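Local coordinates for protein putative dioxygenase (1H-3-hydroxy-4-oxoquinaldine 2,4-dioxygenase) (PDB 6RA3) that cleaves the ring of the Pseudomonas quinolone signal PQS with dioxygen, releasing N-octanoylanthranilate and carbon monoxide, on an alpha/beta-hydrolase fold, at residues A116-D121 against A209-F214. Residues are numbered along the deposited sequence; the frame is centred on the assembly and turned at random.
Sequences AVMILD and AIRHVF
Met-118 and Arg-211 leave the same face of two neighbouring parallel strands, and they illustrate how parallel pairing in the central sheet of an alpha/beta hydrolase sets residues in register on each face: these two look toward one helix, His-212 to the other side. The methionine chain bends at its thioether (chi3 -69°), which brings CE back across the strand gap to 3.9 Å from CD of Arg-211 and equally close to CG2 of Val-213. The methyl therefore sits against both the aliphatic part of the arginine and a valine branch, while the guanidinium runs on to salt bridges with Glu-259 and Asp-262 of helix 253-266, which covers this face.

On the face of Val-117, Ile-119 and Ile-210, helix 99-109 packs instead, and here His-212 is the polar member. With CG anti to the backbone N (chi1 -178°), its ring swings toward 116-121: CD2 reaches 3.3 Å from Ile-119 O, and the amide of Asp-121 lies at the ring edge. Phe-214 brings CD1 over one ring face, offset toward the rim. ND1 is hydrogen-bonded to NE2 of His-226 and NE2 accepts the amide of Leu-122, so both ring nitrogens are engaged and the imidazole's rotation is probably fixed.

Five backbone hydrogen bonds join the strands, among them a nearly straight one of 2.8 Å from Val-213 N to Ile-119 O. The last, from Asp-121 N to Val-213 O at 2.9 Å, carries the pairing past the end of strand 116-120. There OD2 of Asp-121 comes 3.8 Å from CA and 3.9 Å from CB of Phe-214, not to its ring, and hydrogen-bonds the amide of Ser-215. OD1 hydrogen-bonds ND1 of His-246, the proposed proton donor/acceptor, consistent with Asp-121 serving as the acid of an alpha/beta-hydrolase-type catalytic triad, held where the paired strands end and able to orient His-246.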
loop_
_atom_site.group_PDB
_atom_site.type_symbol
_atom_site.label_atom_id
_atom_site.label_comp_id
_atom_site.label_asym_id
_atom_site.label_seq_id
_atom_site.Cartn_x
_atom_site.Cartn_y
_atom_site.Cartn_z
ATOM N N ALA A 116 28.430 13.780 -0.743
ATOM C CA ALA A 116 28.719 12.972 0.428
ATOM C C ALA A 116 27.963 11.654 0.332
ATOM O O ALA A 116 26.985 11.523 -0.413
ATOM C CB ALA A 116 28.363 13.714 1.716
ATOM N N VAL A 117 28.430 10.693 1.122
ATOM C CA VAL A 117 27.895 9.334 1.187
ATOM C C VAL A 117 28.071 8.830 2.604
ATOM O O VAL A 117 29.185 8.829 3.127
ATOM C CB VAL A 117 28.612 8.349 0.229
ATOM C CG1 VAL A 117 28.150 6.899 0.504
ATOM C CG2 VAL A 117 28.415 8.727 -1.214
ATOM N N MET A 118 26.999 8.337 3.205
ATOM C CA MET A 118 27.065 7.620 4.473
ATOM C C MET A 118 26.839 6.130 4.238
ATOM O O MET A 118 25.911 5.740 3.515
ATOM C CB MET A 118 26.027 8.144 5.466
ATOM C CG MET A 118 25.977 7.377 6.762
ATOM S SD MET A 118 25.256 8.263 8.178
ATOM C CE MET A 118 26.551 9.444 8.382
ATOM N N ILE A 119 27.672 5.302 4.873
ATOM C CA ILE A 119 27.573 3.848 4.791
ATOM C C ILE A 119 27.429 3.301 6.199
ATOM O O ILE A 119 28.094 3.770 7.129
ATOM C CB ILE A 119 28.783 3.235 4.060
ATOM C CG1 ILE A 119 28.866 3.804 2.632
ATOM C CG2 ILE A 119 28.686 1.714 4.038
ATOM C CD1 ILE A 119 30.077 3.363 1.824
ATOM N N LEU A 120 26.515 2.348 6.357
ATOM C CA LEU A 120 26.181 1.725 7.634
ATOM C C LEU A 120 26.666 0.275 7.610
ATOM O O LEU A 120 26.179 -0.531 6.804
ATOM C CB LEU A 120 24.675 1.776 7.889
ATOM C CG LEU A 120 23.977 3.039 8.411
ATOM C CD1 LEU A 120 24.589 4.315 7.891
ATOM C CD2 LEU A 120 22.509 2.952 8.039
ATOM N N ASP A 121 27.643 -0.037 8.475
ATOM C CA ASP A 121 28.012 -1.410 8.863
ATOM C C ASP A 121 28.433 -2.275 7.673
ATOM O O ASP A 121 27.946 -3.391 7.498
ATOM C CB ASP A 121 26.866 -2.066 9.631
ATOM C CG ASP A 121 27.344 -2.862 10.841
ATOM O OD1 ASP A 121 27.844 -3.999 10.672
ATOM O OD2 ASP A 121 27.220 -2.343 11.972
ATOM N N ALA A 209 32.987 13.390 0.188
ATOM C CA ALA A 209 33.079 13.074 1.609
ATOM C C ALA A 209 32.356 11.772 1.907
ATOM O O ALA A 209 31.183 11.602 1.558
ATOM C CB ALA A 209 32.481 14.199 2.442
ATOM N N ILE A 210 33.046 10.848 2.552
ATOM C CA ILE A 210 32.473 9.547 2.858
ATOM C C ILE A 210 32.561 9.316 4.353
ATOM O O ILE A 210 33.588 9.610 4.971
ATOM C CB ILE A 210 33.190 8.431 2.073
ATOM C CG1 ILE A 210 32.988 8.645 0.576
ATOM C CG2 ILE A 210 32.708 7.090 2.528
ATOM C CD1 ILE A 210 33.924 7.848 -0.310
ATOM N N ARG A 211 31.491 8.787 4.934
ATOM C CA ARG A 211 31.458 8.465 6.354
ATOM C C ARG A 211 30.917 7.058 6.529
ATOM O O ARG A 211 29.815 6.748 6.060
ATOM C CB ARG A 211 30.613 9.455 7.172
ATOM C CG ARG A 211 30.576 9.091 8.683
ATOM C CD ARG A 211 30.156 10.246 9.640
ATOM N NE ARG A 211 30.697 11.550 9.253
ATOM C CZ ARG A 211 30.334 12.714 9.791
ATOM N NH1 ARG A 211 29.420 12.767 10.768
ATOM N NH2 ARG A 211 30.894 13.838 9.356
ATOM N N HIS A 212 31.681 6.217 7.219
ATOM C CA HIS A 212 31.223 4.897 7.619
ATOM C C HIS A 212 30.832 4.949 9.085
ATOM O O HIS A 212 31.601 5.425 9.927
ATOM C CB HIS A 212 32.305 3.838 7.377
ATOM C CG HIS A 212 31.881 2.449 7.723
ATOM N ND1 HIS A 212 32.774 1.479 8.121
ATOM C CD2 HIS A 212 30.662 1.860 7.727
ATOM C CE1 HIS A 212 32.125 0.355 8.364
ATOM N NE2 HIS A 212 30.840 0.562 8.139
ATOM N N VAL A 213 29.614 4.513 9.371
ATOM C CA VAL A 213 29.080 4.405 10.717
ATOM C C VAL A 213 28.725 2.946 10.925
ATOM O O VAL A 213 28.090 2.333 10.060
ATOM C CB VAL A 213 27.839 5.297 10.909
ATOM C CG1 VAL A 213 27.286 5.122 12.283
ATOM C CG2 VAL A 213 28.176 6.751 10.655
ATOM N N PHE A 214 29.107 2.396 12.073
ATOM C CA PHE A 214 28.992 0.961 12.270
ATOM C C PHE A 214 28.975 0.667 13.756
ATOM O O PHE A 214 29.321 1.513 14.579
ATOM C CB PHE A 214 30.140 0.223 11.578
ATOM C CG PHE A 214 31.510 0.684 12.017
ATOM C CD1 PHE A 214 32.220 1.613 11.264
ATOM C CD2 PHE A 214 32.085 0.185 13.181
ATOM C CE1 PHE A 214 33.494 2.032 11.661
ATOM C CE2 PHE A 214 33.354 0.600 13.586
ATOM C CZ PHE A 214 34.058 1.524 12.824
#